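PDB 3EO8: BluB-like flavoprotein from Clostridium difficile 630, which binds flavin mononucleotide and probably works as a nitroreductase-like oxidoreductase. Local coordinates for residues Val110-Pro113 with Ser114-Glu118; Pro137-Gln140 with Ser141-Ala144; Ala145-Asn148 with Phe149-Ala153. All coordinates share one frame; numbering follows the deposited sequence.

Contact 1: Val110-Pro113 with Ser114-Glu118; sequences VYNP and SGYYE
A type II beta turn from Pro113 to Tyr116 carries the chain from a loop into helix 116-121, and it closes with a backbone hydrogen bond from Tyr116 N to Pro113 O of 3.1 Å. Beside the turn, the Asn112 amide lies flat on one face of the Tyr116 ring, the two planes only 6° apart and Asn112 CG over the ring centre, while Asn112 CB makes a CH-pi contact 4.0 Å from the centroid. Tyr116 is placed under the amide by its first torsion, with CG anti to the backbone N (chi1 -176°). The amide is fixed in rotation by a second tyrosine: Asn112 ND2 donates to Tyr117 OH over 2.8 Å, nearly straight at 171° and in the amide plane. The Tyr117 ring stands steeply to that plane and takes the CD1 side of the Tyr116 ring over its own face. Gly115 is the helix N-cap. Its N gives a 2.8 Å hydrogen bond to Glu118 OE1 from above the carboxylate plane, half of a capping box that glycine cannot reciprocate. A water donates to Glu118 OE1 at 2.7 Å, accepts from Tyr117 N and makes a weak bond to Pro113 O. Pro113 packs on Leu132 and Phe133 of helix 126-133, and Ser114 on Phe89 of the second subunit.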
ATOM      1  N   VAL A 110       3.319  -8.707   9.377  1.00 26.47           N
ATOM      2  CA  VAL A 110       4.374  -8.822   8.379  1.00 27.67           C
ATOM      3  C   VAL A 110       4.017  -9.885   7.352  1.00 27.91           C
ATOM      4  O   VAL A 110       3.455 -10.922   7.695  1.00 29.59           O
ATOM      5  CB  VAL A 110       5.752  -9.165   9.027  1.00 27.90           C
ATOM      6  CG1 VAL A 110       6.771  -9.515   7.952  1.00 30.56           C
ATOM      7  CG2 VAL A 110       6.245  -8.024   9.866  1.00 30.12           C
ATOM      8  N   TYR A 111       4.295  -9.599   6.090  1.00 28.38           N
ATOM      9  CA  TYR A 111       4.168 -10.558   4.991  1.00 27.91           C
ATOM     10  C   TYR A 111       5.561 -10.803   4.435  1.00 27.23           C
ATOM     11  O   TYR A 111       6.205  -9.878   3.966  1.00 26.40           O
ATOM     12  CB  TYR A 111       3.257 -10.017   3.901  1.00 28.84           C
ATOM     13  CG  TYR A 111       3.267 -10.840   2.652  1.00 29.73           C
ATOM     14  CD1 TYR A 111       2.855 -12.164   2.674  1.00 30.41           C
ATOM     15  CD2 TYR A 111       3.684 -10.313   1.440  1.00 29.87           C
ATOM     16  CE1 TYR A 111       2.871 -12.930   1.526  1.00 30.10           C
ATOM     17  CE2 TYR A 111       3.677 -11.065   0.307  1.00 30.09           C
ATOM     18  CZ  TYR A 111       3.275 -12.393   0.362  1.00 30.12           C
ATOM     19  OH  TYR A 111       3.298 -13.158  -0.784  1.00 30.68           O
ATOM     20  N   ASN A 112       6.039 -12.045   4.538  1.00 26.63           N
ATOM     21  CA  ASN A 112       7.335 -12.429   3.972  1.00 27.21           C
ATOM     22  C   ASN A 112       7.092 -12.769   2.494  1.00 26.91           C
ATOM     23  O   ASN A 112       6.422 -13.759   2.189  1.00 27.46           O
ATOM     24  CB  ASN A 112       7.924 -13.619   4.736  1.00 27.93           C
ATOM     25  CG  ASN A 112       8.391 -13.249   6.132  1.00 28.98           C
ATOM     26  OD1 ASN A 112       8.769 -12.090   6.411  1.00 33.31           O
ATOM     27  ND2 ASN A 112       8.356 -14.223   7.028  1.00 30.59           N
ATOM     28  N   PRO A 113       7.584 -11.924   1.573  1.00 26.06           N
ATOM     29  CA  PRO A 113       7.185 -12.013   0.166  1.00 27.00           C
ATOM     30  C   PRO A 113       7.952 -13.095  -0.584  1.00 27.58           C
ATOM     31  O   PRO A 113       8.826 -13.722  -0.011  1.00 27.73           O
ATOM     32  CB  PRO A 113       7.545 -10.620  -0.376  1.00 26.77           C
ATOM     33  CG  PRO A 113       8.766 -10.229   0.460  1.00 25.90           C
ATOM     34  CD  PRO A 113       8.539 -10.825   1.814  1.00 26.18           C
ATOM     35  N   SER A 114       7.630 -13.290  -1.866  1.00 29.10           N
ATOM     36  CA  SER A 114       8.322 -14.273  -2.685  1.00 28.87           C
ATOM     37  C   SER A 114       9.779 -13.937  -2.732  1.00 28.67           C
ATOM     38  O   SER A 114      10.144 -12.769  -2.796  1.00 28.44           O
ATOM     39  CB  SER A 114       7.754 -14.264  -4.100  1.00 29.75           C
ATOM     40  OG  SER A 114       6.333 -14.229  -4.019  1.00 31.91           O
ATOM     41  N   GLY A 115      10.624 -14.960  -2.691  1.00 27.58           N
ATOM     42  CA  GLY A 115      12.048 -14.784  -2.611  1.00 27.50           C
ATOM     43  C   GLY A 115      12.551 -14.983  -1.195  1.00 26.77           C
ATOM     44  O   GLY A 115      13.663 -15.425  -0.986  1.00 26.13           O
ATOM     45  N   TYR A 116      11.724 -14.670  -0.207  1.00 26.85           N
ATOM     46  CA  TYR A 116      12.179 -14.694   1.181  1.00 26.48           C
ATOM     47  C   TYR A 116      12.595 -16.074   1.653  1.00 25.73           C
ATOM     48  O   TYR A 116      13.743 -16.298   2.082  1.00 24.78           O
ATOM     49  CB  TYR A 116      11.080 -14.144   2.102  1.00 26.73           C
ATOM     50  CG  TYR A 116      11.500 -14.053   3.544  1.00 25.28           C
ATOM     51  CD1 TYR A 116      11.326 -15.134   4.404  1.00 26.54           C
ATOM     52  CD2 TYR A 116      12.092 -12.917   4.056  1.00 27.99           C
ATOM     53  CE1 TYR A 116      11.723 -15.081   5.719  1.00 25.37           C
ATOM     54  CE2 TYR A 116      12.484 -12.853   5.403  1.00 26.90           C
ATOM     55  CZ  TYR A 116      12.287 -13.949   6.212  1.00 28.49           C
ATOM     56  OH  TYR A 116      12.651 -13.940   7.536  1.00 30.73           O
ATOM     57  N   TYR A 117      11.671 -17.016   1.604  1.00 25.93           N
ATOM     58  CA  TYR A 117      12.002 -18.354   2.084  1.00 27.01           C
ATOM     59  C   TYR A 117      13.003 -19.083   1.174  1.00 27.16           C
ATOM     60  O   TYR A 117      13.812 -19.881   1.624  1.00 27.59           O
ATOM     61  CB  TYR A 117      10.721 -19.151   2.309  1.00 27.77           C
ATOM     62  CG  TYR A 117       9.893 -18.550   3.430  1.00 28.20           C
ATOM     63  CD1 TYR A 117      10.323 -18.616   4.748  1.00 30.69           C
ATOM     64  CD2 TYR A 117       8.685 -17.910   3.169  1.00 29.81           C
ATOM     65  CE1 TYR A 117       9.564 -18.052   5.785  1.00 31.20           C
ATOM     66  CE2 TYR A 117       7.928 -17.339   4.196  1.00 28.98           C
ATOM     67  CZ  TYR A 117       8.381 -17.418   5.492  1.00 29.81           C
ATOM     68  OH  TYR A 117       7.621 -16.872   6.508  1.00 30.77           O
ATOM     69  N   GLU A 118      12.931 -18.795  -0.115  1.00 27.56           N
ATOM     70  CA  GLU A 118      13.862 -19.349  -1.086  1.00 26.98           C
ATOM     71  C   GLU A 118      15.291 -18.879  -0.792  1.00 27.38           C
ATOM     72  O   GLU A 118      16.213 -19.677  -0.766  1.00 27.18           O
ATOM     73  CB  GLU A 118      13.416 -18.961  -2.489  1.00 26.58           C
ATOM     74  CG  GLU A 118      12.040 -19.565  -2.890  1.00 28.02           C
ATOM     75  CD  GLU A 118      10.810 -18.747  -2.503  1.00 29.67           C
ATOM     76  OE1 GLU A 118      10.937 -17.666  -1.904  1.00 29.92           O
ATOM     77  OE2 GLU A 118       9.682 -19.192  -2.852  1.00 31.06           O
TER
HETATM   78  O   HOH W   1       9.070 -17.034  -0.060  1.00 20.72           O

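Contact 2: Pro137-Gln140 with Ser141-Ala144; sequences PGMQ and SLGA. With FMN (flavin mononucleotide), chain K.
Ser141 grips the carbonyl of Pro137 twice in the first turns of helix 137-155. Its N and OG each reach Pro137 O at 2.9 Å, and they arrive from opposite faces of the carbonyl plane. The hydroxyl is brought back along the helix because OG lies anti to the carbonyl carbon (chi1 -57°), which also leaves Ser141 OG 3.7 Å from the flavin methyl carbon C8M. Gly40 N is a further hydrogen-bond partner of OG, so a binding loop and the helix meet at this oxygen. The rest of the tight part is backbone: Gly143 N bonds to Met139 O at 2.9 Å and Ala144 N to Gln140 O at 3.0 Å, the regular i to i+4 ladder, while Gly138 O accepts from Leu142 N and from Asn45 ND2.

The apolar side chains meet more loosely. Selenomethionine Met139 and Leu142 lie side by side, pointing the same way, and touch through SE and CD2 at 3.9 Å before packing against strand 102-108. Toward the cofactor, Gln140 CB is 3.9 Å from flavin C7M. Beyond CB the extended Gln140 chain leaves the helix, and its amide has three partners: Arg135 O and Gly191 O of the second subunit for NE2, Trp162 NE1 of the second subunit for OE1. Pro137, Gln140 and Ser141 thus present the helix to the dimethylbenzene end of an FMN hydrogen-bonded to several residues of the second subunit, among them Ser165 and Lys208, the dimer-interface flavin site of the nitroreductase fold.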
ATOM      1  N   PRO A 137       5.801  -5.622  -0.061  1.00 24.79           N
ATOM      2  CA  PRO A 137       4.517  -6.081  -0.610  1.00 25.31           C
ATOM      3  C   PRO A 137       3.381  -6.208   0.428  1.00 24.20           C
ATOM      4  O   PRO A 137       2.215  -5.923   0.125  1.00 24.09           O
ATOM      5  CB  PRO A 137       4.899  -7.387  -1.320  1.00 25.19           C
ATOM      6  CG  PRO A 137       6.356  -7.169  -1.720  1.00 27.02           C
ATOM      7  CD  PRO A 137       6.911  -6.502  -0.472  1.00 25.47           C
ATOM      8  N   GLY A 138       3.708  -6.550   1.676  1.00 24.43           N
ATOM      9  CA  GLY A 138       2.687  -6.552   2.740  1.00 24.79           C
ATOM     10  C   GLY A 138       2.014  -5.205   2.939  1.00 24.14           C
ATOM     11  O   GLY A 138       0.807  -5.110   3.195  1.00 25.05           O
HETATM   12  N   MSE A 139       2.800  -4.157   2.837  1.00 24.18           N
HETATM   13  CA  MSE A 139       2.304  -2.833   3.040  1.00 24.30           C
HETATM   14  C   MSE A 139       1.680  -2.271   1.796  1.00 24.25           C
HETATM   15  O   MSE A 139       0.735  -1.465   1.890  1.00 24.18           O
HETATM   16  CB  MSE A 139       3.367  -1.930   3.631  1.00 24.31           C
HETATM   17  CG  MSE A 139       3.790  -2.414   4.999  1.00 25.70           C
HETATM   18 SE   MSE A 139       2.324  -2.643   6.300  0.75 22.86          SE
HETATM   19  CE  MSE A 139       2.666  -4.487   6.720  1.00 24.26           C
ATOM     20  N   GLN A 140       2.137  -2.729   0.626  1.00 24.48           N
ATOM     21  CA  GLN A 140       1.383  -2.438  -0.569  1.00 24.66           C
ATOM     22  C   GLN A 140      -0.025  -3.012  -0.441  1.00 23.97           C
ATOM     23  O   GLN A 140      -1.013  -2.375  -0.815  1.00 24.34           O
ATOM     24  CB  GLN A 140       2.060  -3.018  -1.803  1.00 25.08           C
ATOM     25  CG  GLN A 140       3.387  -2.416  -2.187  1.00 25.09           C
ATOM     26  CD  GLN A 140       3.846  -2.886  -3.552  1.00 26.09           C
ATOM     27  OE1 GLN A 140       3.071  -2.931  -4.472  1.00 22.58           O
ATOM     28  NE2 GLN A 140       5.116  -3.237  -3.673  1.00 23.11           N
ATOM     29  N   SER A 141      -0.121  -4.240   0.076  1.00 23.83           N
ATOM     30  CA  SER A 141      -1.406  -4.906   0.286  1.00 23.39           C
ATOM     31  C   SER A 141      -2.270  -4.106   1.262  1.00 22.43           C
ATOM     32  O   SER A 141      -3.467  -3.867   1.011  1.00 22.69           O
ATOM     33  CB  SER A 141      -1.209  -6.331   0.818  1.00 22.90           C
ATOM     34  OG  SER A 141      -0.397  -7.130  -0.063  1.00 21.94           O
ATOM     35  N   LEU A 142      -1.691  -3.699   2.384  1.00 23.05           N
ATOM     36  CA  LEU A 142      -2.446  -2.890   3.360  1.00 24.00           C
ATOM     37  C   LEU A 142      -2.995  -1.601   2.740  1.00 24.02           C
ATOM     38  O   LEU A 142      -4.176  -1.229   2.937  1.00 23.37           O
ATOM     39  CB  LEU A 142      -1.569  -2.554   4.568  1.00 23.78           C
ATOM     40  CG  LEU A 142      -2.304  -1.849   5.710  1.00 24.51           C
ATOM     41  CD1 LEU A 142      -3.401  -2.784   6.283  1.00 24.94           C
ATOM     42  CD2 LEU A 142      -1.352  -1.420   6.814  1.00 23.35           C
ATOM     43  N   GLY A 143      -2.157  -0.934   1.938  1.00 25.29           N
ATOM     44  CA  GLY A 143      -2.588   0.273   1.232  1.00 24.17           C
ATOM     45  C   GLY A 143      -3.753   0.051   0.301  1.00 23.80           C
ATOM     46  O   GLY A 143      -4.689   0.887   0.220  1.00 23.59           O
ATOM     47  N   ALA A 144      -3.739  -1.078  -0.398  1.00 23.13           N
ATOM     48  CA  ALA A 144      -4.866  -1.445  -1.256  1.00 23.24           C
ATOM     49  C   ALA A 144      -6.158  -1.555  -0.438  1.00 23.60           C
ATOM     50  O   ALA A 144      -7.205  -1.009  -0.822  1.00 24.22           O
ATOM     51  CB  ALA A 144      -4.565  -2.740  -2.010  1.00 22.87           C
TER
HETATM   52  N1  FMN K 500      -0.416 -12.638  -7.896  1.00 25.37           N
HETATM   53  C2  FMN K 500       0.435 -13.410  -8.650  1.00 24.92           C
HETATM   54  O2  FMN K 500      -0.023 -14.319  -9.353  1.00 25.37           O
HETATM   55  N3  FMN K 500       1.797 -13.180  -8.624  1.00 23.45           N
HETATM   56  C4  FMN K 500       2.339 -12.185  -7.835  1.00 25.64           C
HETATM   57  O4  FMN K 500       3.543 -11.936  -7.933  1.00 25.71           O
HETATM   58  C4A FMN K 500       1.497 -11.415  -7.040  1.00 24.71           C
HETATM   59  N5  FMN K 500       1.966 -10.405  -6.220  1.00 25.21           N
HETATM   60  C5A FMN K 500       1.122  -9.616  -5.479  1.00 23.86           C
HETATM   61  C6  FMN K 500       1.612  -8.553  -4.707  1.00 25.06           C
HETATM   62  C7  FMN K 500       0.749  -7.774  -3.943  1.00 24.68           C
HETATM   63  C7M FMN K 500       1.303  -6.496  -3.367  1.00 25.56           C
HETATM   64  C8  FMN K 500      -0.623  -7.974  -4.027  1.00 25.58           C
HETATM   65  C8M FMN K 500      -1.594  -6.893  -3.565  1.00 24.93           C
HETATM   66  C9  FMN K 500      -1.119  -9.032  -4.808  1.00 23.76           C
HETATM   67  C9A FMN K 500      -0.266  -9.832  -5.557  1.00 23.14           C
HETATM   68  N10 FMN K 500      -0.735 -10.883  -6.311  1.00 23.31           N
HETATM   69  C10 FMN K 500       0.116 -11.638  -7.096  1.00 26.04           C
HETATM   70  C1' FMN K 500      -2.196 -11.241  -6.329  1.00 23.62           C
HETATM   71  C2' FMN K 500      -2.668 -12.090  -5.139  1.00 22.08           C
HETATM   72  O2' FMN K 500      -2.213 -13.466  -5.257  1.00 24.50           O
HETATM   73  C3' FMN K 500      -4.212 -12.049  -5.050  1.00 23.30           C
HETATM   74  O3' FMN K 500      -4.653 -10.724  -4.823  1.00 23.76           O
HETATM   75  C4' FMN K 500      -4.790 -12.930  -3.929  1.00 23.15           C
HETATM   76  O4' FMN K 500      -4.480 -14.291  -4.081  1.00 23.82           O
HETATM   77  C5' FMN K 500      -6.309 -12.859  -3.916  1.00 23.88           C
HETATM   78  O5' FMN K 500      -6.859 -13.242  -5.150  1.00 24.77           O
HETATM   79  P   FMN K 500      -7.799 -12.182  -5.939  1.00 26.21           P
HETATM   80  O1P FMN K 500      -8.262 -12.816  -7.231  1.00 24.29           O
HETATM   81  O2P FMN K 500      -6.943 -10.958  -6.174  1.00 22.25           O
HETATM   82  O3P FMN K 500      -8.996 -11.847  -5.095  1.00 26.10           O

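Contact 3: Ala145-Asn148 with Phe149-Ala153; sequences AIEN and FTLSA
The hydroxyls of Thr150 and Ser152 fold back onto the carbonyls of Ile146 and Asn148. Thr150 OG1 donates to Ile146 O over 2.7 Å, from above the carbonyl plane, and Thr150 N reaches the same oxygen at 2.8 Å from the other face. Two residues further on, Ser152 OG and Ser152 N share Asn148 O at 2.6 Å and 3.1 Å, again from opposite faces, though Ser152 OG is only tilted from the carbonyl plane. In Thr150 and Ser152 alike the oxygen sits anti to the carbonyl carbon (chi1 -65° and -60°), the torsion that turns a helical hydroxyl toward the carbonyl four residues back. Leu151 N meets Glu147 O at 2.9 Å, and the Glu147 side chain, bent at its second torsion, curls forward along the same turn so that OE2 lies 3.8 Å from Leu151 CD2 and OE1 4.0 Å from Thr150 CB.

These turns form the second half of helix 137-155, a long buried helix of the nitroreductase fold that lies between the sheet and the partner subunit. On the sheet side, Ile146 and Phe149 pack on Leu194 of strand 189-197, and Phe149 also reaches Met30 and Ile31 of helix 24-35. That helix fixes the Asn148 amide as well, since ND2 bonds to Ala33 O. On the dimer side, Asn148 ND2 makes a weak hydrogen bond to Glu147 OE2 of the second subunit, and Ser152 OG bonds to Gln5 of the second subunit. Glu147 OE1 is buried with no partner in the model.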
ATOM      1  N   ALA A 145      -6.100  -2.231   0.715  1.00 22.67           N
ATOM      2  CA  ALA A 145      -7.288  -2.344   1.591  1.00 23.28           C
ATOM      3  C   ALA A 145      -7.774  -0.999   2.112  1.00 23.46           C
ATOM      4  O   ALA A 145      -8.976  -0.681   2.094  1.00 22.17           O
ATOM      5  CB  ALA A 145      -6.992  -3.305   2.764  1.00 22.16           C
ATOM      6  N   ILE A 146      -6.836  -0.195   2.587  1.00 23.94           N
ATOM      7  CA  ILE A 146      -7.213   1.108   3.190  1.00 23.49           C
ATOM      8  C   ILE A 146      -7.721   2.062   2.109  1.00 23.31           C
ATOM      9  O   ILE A 146      -8.685   2.832   2.332  1.00 23.63           O
ATOM     10  CB  ILE A 146      -6.046   1.716   4.016  1.00 23.03           C
ATOM     11  CG1 ILE A 146      -5.717   0.867   5.256  1.00 23.11           C
ATOM     12  CG2 ILE A 146      -6.367   3.139   4.434  1.00 24.57           C
ATOM     13  CD1 ILE A 146      -4.388   1.244   5.936  1.00 25.03           C
ATOM     14  N   GLU A 147      -7.208   1.942   0.888  1.00 23.23           N
ATOM     15  CA  GLU A 147      -7.793   2.725  -0.223  1.00 22.59           C
ATOM     16  C   GLU A 147      -9.217   2.309  -0.562  1.00 22.73           C
ATOM     17  O   GLU A 147     -10.044   3.174  -0.748  1.00 23.03           O
ATOM     18  CB  GLU A 147      -6.859   2.748  -1.430  1.00 22.95           C
ATOM     19  CG  GLU A 147      -7.325   3.621  -2.591  1.00 23.33           C
ATOM     20  CD  GLU A 147      -7.247   5.134  -2.341  1.00 25.04           C
ATOM     21  OE1 GLU A 147      -6.895   5.555  -1.223  1.00 23.59           O
ATOM     22  OE2 GLU A 147      -7.559   5.901  -3.312  1.00 24.01           O
ATOM     23  N   ASN A 148      -9.517   1.005  -0.562  1.00 23.42           N
ATOM     24  CA  ASN A 148     -10.877   0.523  -0.772  1.00 23.44           C
ATOM     25  C   ASN A 148     -11.842   1.058   0.304  1.00 23.49           C
ATOM     26  O   ASN A 148     -12.967   1.463   0.008  1.00 23.52           O
ATOM     27  CB  ASN A 148     -10.890  -1.022  -0.769  1.00 23.15           C
ATOM     28  CG  ASN A 148     -10.536  -1.645  -2.119  1.00 23.71           C
ATOM     29  OD1 ASN A 148     -10.010  -0.994  -3.015  1.00 21.96           O
ATOM     30  ND2 ASN A 148     -10.817  -2.949  -2.246  1.00 22.57           N
ATOM     31  N   PHE A 149     -11.384   1.063   1.550  1.00 24.33           N
ATOM     32  CA  PHE A 149     -12.121   1.638   2.684  1.00 23.64           C
ATOM     33  C   PHE A 149     -12.366   3.127   2.415  1.00 23.69           C
ATOM     34  O   PHE A 149     -13.500   3.606   2.497  1.00 24.07           O
ATOM     35  CB  PHE A 149     -11.301   1.495   3.963  1.00 23.94           C
ATOM     36  CG  PHE A 149     -12.024   1.877   5.226  1.00 23.87           C
ATOM     37  CD1 PHE A 149     -12.291   3.208   5.534  1.00 24.11           C
ATOM     38  CD2 PHE A 149     -12.353   0.895   6.172  1.00 25.03           C
ATOM     39  CE1 PHE A 149     -12.947   3.557   6.727  1.00 24.44           C
ATOM     40  CE2 PHE A 149     -12.998   1.250   7.349  1.00 24.12           C
ATOM     41  CZ  PHE A 149     -13.295   2.570   7.617  1.00 24.33           C
ATOM     42  N   THR A 150     -11.297   3.836   2.097  1.00 23.02           N
ATOM     43  CA  THR A 150     -11.329   5.285   1.836  1.00 22.85           C
ATOM     44  C   THR A 150     -12.359   5.684   0.776  1.00 22.61           C
ATOM     45  O   THR A 150     -13.180   6.608   0.961  1.00 24.65           O
ATOM     46  CB  THR A 150      -9.931   5.732   1.400  1.00 23.07           C
ATOM     47  OG1 THR A 150      -9.038   5.541   2.502  1.00 24.40           O
ATOM     48  CG2 THR A 150      -9.910   7.209   0.959  1.00 23.88           C
ATOM     49  N   LEU A 151     -12.327   4.979  -0.346  1.00 22.26           N
ATOM     50  CA  LEU A 151     -13.226   5.286  -1.434  1.00 22.55           C
ATOM     51  C   LEU A 151     -14.666   4.967  -1.045  1.00 22.90           C
ATOM     52  O   LEU A 151     -15.611   5.685  -1.417  1.00 23.43           O
ATOM     53  CB  LEU A 151     -12.794   4.533  -2.702  1.00 22.80           C
ATOM     54  CG  LEU A 151     -11.413   4.899  -3.274  1.00 22.35           C
ATOM     55  CD1 LEU A 151     -11.157   4.074  -4.492  1.00 22.85           C
ATOM     56  CD2 LEU A 151     -11.292   6.451  -3.593  1.00 21.50           C
ATOM     57  N   SER A 152     -14.842   3.887  -0.293  1.00 23.68           N
ATOM     58  CA  SER A 152     -16.168   3.457   0.133  1.00 23.77           C
ATOM     59  C   SER A 152     -16.785   4.442   1.104  1.00 23.59           C
ATOM     60  O   SER A 152     -17.977   4.740   1.020  1.00 22.87           O
ATOM     61  CB  SER A 152     -16.081   2.059   0.750  1.00 24.61           C
ATOM     62  OG  SER A 152     -15.575   1.151  -0.214  1.00 25.65           O
ATOM     63  N   ALA A 153     -15.965   4.944   2.014  1.00 23.09           N
ATOM     64  CA  ALA A 153     -16.390   6.021   2.929  1.00 24.48           C
ATOM     65  C   ALA A 153     -16.969   7.186   2.145  1.00 24.30           C
ATOM     66  O   ALA A 153     -18.056   7.671   2.462  1.00 25.25           O
ATOM     67  CB  ALA A 153     -15.216   6.502   3.801  1.00 23.87           C
TER

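Overall arrangement
Contacts 2 and 3 are successive parts of one buried helix, 137-155, with centres 13 Å apart, whereas contact 1 is a partly buried loop-to-helix turn farther from the centre of the chain. Contact 1 leans on the start of that helix, where Tyr111 CB comes within 3.7 Å of Gly138 CA and Pro113 packs on Pro137; contact 3 does not touch contact 1, nearest atoms about 12 Å apart. The chemistry changes with place: aromatic and amide stacking with a bound water at the turn, hydroxyl-to-carbonyl bonds along the helix. One side of contact 2 faces the flavin, the other strand 102-108; contact 3 faces sheet and dimer interface. All three reach the second subunit.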